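Local coordinates for protein peptide amidase (PDB 1M22) that probably hydrolyses amide bonds as an amidase-signature enzyme, using a serine nucleophile assisted by a second serine and a lysine, at residues Leu312-Leu325 / Ala388-Ile401. Sequence-based numbering, arbitrary orientation.
Sequences LPNQGAWAEAERTL and ARSDARRLAGPEGI
Leu-395, Trp-318 and Ala-388 bury the most surface where the loop 312-318 and the first turns of helix 319-340 lie against helix 383-407. Leu-395 forks over the loop: CD1 lies 3.8 Å from Ala-317 O, while CD2 meets the amide carbon of Asn-314, the two side chains crossing at nearly a right angle. A branched apolar residue suits a place with two neighbours to fill between. Trp-318 has CG between its backbone N and carbonyl carbon (chi1 57°), which lays the indole along the neighbouring helix. Ala-396 CB sits over one face as a CH-pi contact, 4.0 Å from the centroid of the six-membered ring; Gly-316 N lies over the opposite face, and NE1 is hydrogen-bonded to Ser-437 OG. The short side chain of Ala-396 lets the ring come this near the helix backbone.

Farther along, the axes of 319-325 and 388-401 approach to 8.1 Å at a signed crossing angle of -133°. Alanines make that possible: Ala-388 CB touches Thr-324 CG2 at 3.7 Å, and Ala-321 CB reaches Ala-392 CB at 3.9 Å. Leu-325 CD2 packs on Ala-392 CB at 3.6 Å.

At the other end Asn-314 ND2 donates to Glu-399 O (2.8 Å, 143° at the hydrogen), approaching from above the carbonyl plane. Gly-400 CA makes a CA-H...O contact with Pro-313 O, 3.5 Å away, where the helix widens into a pi-type turn. The Glu-399 carboxylate pairs with Arg-394, itself bridged to Asp-391. The contact is chiefly apolar, with one hydrogen bond fixing the loop to the widened turn beside a salt-bridge network.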
loop_
_atom_site.group_PDB
_atom_site.type_symbol
_atom_site.label_atom_id
_atom_site.label_comp_id
_atom_site.label_asym_id
_atom_site.label_seq_id
_atom_site.Cartn_x
_atom_site.Cartn_y
_atom_site.Cartn_z
ATOM N N LEU A 312 13.131 5.049 19.408
ATOM C CA LEU A 312 11.811 5.650 19.299
ATOM C C LEU A 312 11.119 5.611 20.654
ATOM O O LEU A 312 10.873 4.537 21.202
ATOM C CB LEU A 312 10.968 4.889 18.270
ATOM C CG LEU A 312 9.570 5.445 17.993
ATOM C CD1 LEU A 312 9.683 6.809 17.336
ATOM C CD2 LEU A 312 8.808 4.486 17.088
ATOM N N PRO A 313 10.809 6.784 21.223
ATOM C CA PRO A 313 10.137 6.812 22.524
ATOM C C PRO A 313 8.769 6.143 22.429
ATOM O O PRO A 313 8.062 6.300 21.431
ATOM C CB PRO A 313 10.028 8.309 22.823
ATOM C CG PRO A 313 11.202 8.893 22.094
ATOM C CD PRO A 313 11.162 8.146 20.785
ATOM N N ASN A 314 8.410 5.387 23.462
ATOM C CA ASN A 314 7.122 4.697 23.525
ATOM C C ASN A 314 6.926 3.585 22.498
ATOM O O ASN A 314 5.793 3.190 22.218
ATOM C CB ASN A 314 5.974 5.703 23.401
ATOM C CG ASN A 314 5.877 6.624 24.598
ATOM O OD1 ASN A 314 5.783 6.166 25.736
ATOM N ND2 ASN A 314 5.897 7.928 24.349
ATOM N N GLN A 315 8.021 3.077 21.947
ATOM C CA GLN A 315 7.956 2.003 20.959
ATOM C C GLN A 315 7.003 0.879 21.378
ATOM O O GLN A 315 7.246 0.184 22.366
ATOM C CB GLN A 315 9.360 1.433 20.723
ATOM C CG GLN A 315 9.399 0.094 19.995
ATOM C CD GLN A 315 8.900 0.177 18.566
ATOM O OE1 GLN A 315 7.764 0.579 18.314
ATOM N NE2 GLN A 315 9.748 -0.210 17.620
ATOM N N GLY A 316 5.918 0.718 20.624
ATOM C CA GLY A 316 4.945 -0.328 20.899
ATOM C C GLY A 316 4.010 -0.121 22.078
ATOM O O GLY A 316 3.154 -0.967 22.340
ATOM N N ALA A 317 4.151 0.995 22.785
ATOM C CA ALA A 317 3.309 1.270 23.949
ATOM C C ALA A 317 1.835 1.450 23.593
ATOM O O ALA A 317 0.962 1.353 24.455
ATOM C CB ALA A 317 3.818 2.510 24.675
ATOM N N TRP A 318 1.568 1.700 22.317
ATOM C CA TRP A 318 0.213 1.922 21.823
ATOM C C TRP A 318 -0.514 0.654 21.381
ATOM O O TRP A 318 -1.663 0.720 20.956
ATOM C CB TRP A 318 0.274 2.889 20.641
ATOM C CG TRP A 318 1.177 2.389 19.552
ATOM C CD1 TRP A 318 0.911 1.394 18.649
ATOM C CD2 TRP A 318 2.517 2.816 19.291
ATOM N NE1 TRP A 318 2.005 1.179 17.846
ATOM C CE2 TRP A 318 3.005 2.037 18.219
ATOM C CE3 TRP A 318 3.356 3.785 19.862
ATOM C CZ2 TRP A 318 4.297 2.196 17.705
ATOM C CZ3 TRP A 318 4.640 3.942 19.350
ATOM C CH2 TRP A 318 5.097 3.151 18.282
ATOM N N ALA A 319 0.149 -0.494 21.476
ATOM C CA ALA A 319 -0.439 -1.760 21.043
ATOM C C ALA A 319 -1.868 -2.027 21.518
ATOM O O ALA A 319 -2.757 -2.296 20.708
ATOM C CB ALA A 319 0.465 -2.917 21.453
ATOM N N GLU A 320 -2.088 -1.964 22.827
ATOM C CA GLU A 320 -3.410 -2.221 23.392
ATOM C C GLU A 320 -4.456 -1.203 22.948
ATOM O O GLU A 320 -5.576 -1.567 22.583
ATOM C CB GLU A 320 -3.321 -2.249 24.920
ATOM C CG GLU A 320 -4.637 -2.526 25.620
ATOM C CD GLU A 320 -4.464 -2.775 27.106
ATOM O OE1 GLU A 320 -3.900 -1.901 27.799
ATOM O OE2 GLU A 320 -4.893 -3.846 27.580
ATOM N N ALA A 321 -4.091 0.075 22.980
ATOM C CA ALA A 321 -5.006 1.135 22.575
ATOM C C ALA A 321 -5.375 0.989 21.102
ATOM O O ALA A 321 -6.526 1.206 20.717
ATOM C CB ALA A 321 -4.368 2.500 22.824
ATOM N N GLU A 322 -4.396 0.622 20.280
ATOM C CA GLU A 322 -4.642 0.450 18.853
ATOM C C GLU A 322 -5.628 -0.688 18.608
ATOM O O GLU A 322 -6.553 -0.557 17.814
ATOM C CB GLU A 322 -3.332 0.172 18.107
ATOM C CG GLU A 322 -3.541 -0.100 16.624
ATOM C CD GLU A 322 -2.267 -0.475 15.899
ATOM O OE1 GLU A 322 -1.266 -0.817 16.568
ATOM O OE2 GLU A 322 -2.279 -0.442 14.648
ATOM N N ARG A 323 -5.429 -1.807 19.298
ATOM C CA ARG A 323 -6.312 -2.957 19.150
ATOM C C ARG A 323 -7.742 -2.515 19.432
ATOM O O ARG A 323 -8.666 -2.830 18.684
ATOM C CB ARG A 323 -5.891 -4.054 20.135
ATOM C CG ARG A 323 -6.715 -5.333 20.094
ATOM C CD ARG A 323 -6.150 -6.347 21.084
ATOM N NE ARG A 323 -6.758 -7.670 20.961
ATOM C CZ ARG A 323 -8.017 -7.957 21.276
ATOM N NH1 ARG A 323 -8.825 -7.012 21.740
ATOM N NH2 ARG A 323 -8.470 -9.195 21.129
ATOM N N THR A 324 -7.912 -1.766 20.514
ATOM C CA THR A 324 -9.223 -1.277 20.906
ATOM C C THR A 324 -9.855 -0.349 19.873
ATOM O O THR A 324 -10.997 -0.556 19.463
ATOM C CB THR A 324 -9.145 -0.532 22.254
ATOM O OG1 THR A 324 -8.740 -1.448 23.280
ATOM C CG2 THR A 324 -10.494 0.067 22.617
ATOM N N LEU A 325 -9.119 0.667 19.433
ATOM C CA LEU A 325 -9.695 1.604 18.477
ATOM C C LEU A 325 -10.051 0.941 17.146
ATOM O O LEU A 325 -11.053 1.294 16.529
ATOM C CB LEU A 325 -8.759 2.807 18.270
ATOM C CG LEU A 325 -7.499 2.685 17.416
ATOM C CD1 LEU A 325 -7.845 2.944 15.953
ATOM C CD2 LEU A 325 -6.475 3.703 17.890
ATOM N N ALA A 388 -8.717 5.292 24.183
ATOM C CA ALA A 388 -7.812 4.492 23.363
ATOM C C ALA A 388 -7.381 5.229 22.098
ATOM O O ALA A 388 -6.196 5.256 21.762
ATOM C CB ALA A 388 -8.478 3.172 22.996
ATOM N N ARG A 389 -8.342 5.823 21.399
ATOM C CA ARG A 389 -8.042 6.553 20.170
ATOM C C ARG A 389 -7.064 7.684 20.468
ATOM O O ARG A 389 -6.088 7.887 19.745
ATOM C CB ARG A 389 -9.325 7.126 19.566
ATOM C CG ARG A 389 -9.122 7.853 18.240
ATOM C CD ARG A 389 -10.446 8.340 17.675
ATOM N NE ARG A 389 -11.107 9.294 18.561
ATOM C CZ ARG A 389 -12.345 9.742 18.383
ATOM N NH1 ARG A 389 -13.063 9.323 17.349
ATOM N NH2 ARG A 389 -12.868 10.611 19.240
ATOM N N SER A 390 -7.327 8.414 21.546
ATOM C CA SER A 390 -6.473 9.526 21.941
ATOM C C SER A 390 -5.076 9.069 22.353
ATOM O O SER A 390 -4.075 9.640 21.914
ATOM C CB SER A 390 -7.119 10.299 23.094
ATOM O OG SER A 390 -6.296 11.377 23.504
ATOM N N ASP A 391 -5.007 8.039 23.193
ATOM C CA ASP A 391 -3.723 7.529 23.662
ATOM C C ASP A 391 -2.838 6.995 22.537
ATOM O O ASP A 391 -1.645 7.291 22.487
ATOM C CB ASP A 391 -3.923 6.425 24.706
ATOM C CG ASP A 391 -4.468 6.954 26.019
ATOM O OD1 ASP A 391 -4.210 8.132 26.340
ATOM O OD2 ASP A 391 -5.140 6.184 26.736
ATOM N N ALA A 392 -3.419 6.201 21.645
ATOM C CA ALA A 392 -2.658 5.629 20.540
ATOM C C ALA A 392 -2.020 6.718 19.681
ATOM O O ALA A 392 -0.825 6.675 19.393
ATOM C CB ALA A 392 -3.563 4.748 19.686
ATOM N N ARG A 393 -2.831 7.692 19.283
ATOM C CA ARG A 393 -2.379 8.805 18.456
ATOM C C ARG A 393 -1.271 9.603 19.150
ATOM O O ARG A 393 -0.258 9.954 18.537
ATOM C CB ARG A 393 -3.588 9.698 18.139
ATOM C CG ARG A 393 -3.344 10.839 17.170
ATOM C CD ARG A 393 -2.458 10.421 16.014
ATOM N NE ARG A 393 -2.955 9.321 15.193
ATOM C CZ ARG A 393 -3.864 9.445 14.232
ATOM N NH1 ARG A 393 -4.400 10.629 13.963
ATOM N NH2 ARG A 393 -4.207 8.386 13.512
ATOM N N ARG A 394 -1.460 9.873 20.437
ATOM C CA ARG A 394 -0.490 10.626 21.225
ATOM C C ARG A 394 0.840 9.893 21.399
ATOM O O ARG A 394 1.907 10.472 21.201
ATOM C CB ARG A 394 -1.083 10.942 22.601
ATOM C CG ARG A 394 -0.114 11.593 23.575
ATOM C CD ARG A 394 -0.826 11.993 24.866
ATOM N NE ARG A 394 -1.461 10.856 25.529
ATOM C CZ ARG A 394 -0.804 9.899 26.178
ATOM N NH1 ARG A 394 0.519 9.936 26.260
ATOM N NH2 ARG A 394 -1.471 8.903 26.744
ATOM N N LEU A 395 0.771 8.619 21.766
ATOM C CA LEU A 395 1.969 7.821 21.989
ATOM C C LEU A 395 2.826 7.596 20.749
ATOM O O LEU A 395 4.053 7.615 20.830
ATOM C CB LEU A 395 1.590 6.462 22.585
ATOM C CG LEU A 395 0.991 6.477 23.995
ATOM C CD1 LEU A 395 0.465 5.096 24.336
ATOM C CD2 LEU A 395 2.041 6.921 25.004
ATOM N N ALA A 396 2.180 7.386 19.607
ATOM C CA ALA A 396 2.895 7.132 18.360
ATOM C C ALA A 396 3.360 8.393 17.643
ATOM O O ALA A 396 4.406 8.392 16.995
ATOM C CB ALA A 396 2.017 6.304 17.427
ATOM N N GLY A 397 2.580 9.464 17.754
ATOM C CA GLY A 397 2.931 10.704 17.078
ATOM C C GLY A 397 3.688 11.710 17.928
ATOM O O GLY A 397 4.915 11.652 18.009
ATOM N N PRO A 398 2.980 12.647 18.578
ATOM C CA PRO A 398 3.614 13.667 19.420
ATOM C C PRO A 398 4.676 13.153 20.391
ATOM O O PRO A 398 5.754 13.736 20.504
ATOM C CB PRO A 398 2.425 14.292 20.141
ATOM C CG PRO A 398 1.361 14.241 19.102
ATOM C CD PRO A 398 1.519 12.839 18.541
ATOM N N GLU A 399 4.374 12.063 21.087
ATOM C CA GLU A 399 5.301 11.505 22.059
ATOM C C GLU A 399 6.093 10.311 21.537
ATOM O O GLU A 399 6.815 9.653 22.288
ATOM C CB GLU A 399 4.532 11.132 23.331
ATOM C CG GLU A 399 4.040 12.355 24.103
ATOM C CD GLU A 399 3.026 12.021 25.183
ATOM O OE1 GLU A 399 3.096 10.916 25.756
ATOM O OE2 GLU A 399 2.164 12.879 25.468
ATOM N N GLY A 400 5.965 10.050 20.238
ATOM C CA GLY A 400 6.677 8.947 19.617
ATOM C C GLY A 400 7.584 9.451 18.510
ATOM O O GLY A 400 8.707 9.889 18.764
ATOM N N ILE A 401 7.093 9.401 17.276
ATOM C CA ILE A 401 7.870 9.864 16.135
ATOM C C ILE A 401 8.326 11.317 16.301
ATOM O O ILE A 401 9.495 11.636 16.074
ATOM C CB ILE A 401 7.054 9.733 14.825
ATOM C CG1 ILE A 401 6.930 8.255 14.436
ATOM C CG2 ILE A 401 7.710 10.544 13.709
ATOM C CD1 ILE A 401 5.942 7.994 13.306
HETATM O O HOH W 1 4.910 9.492 26.539
#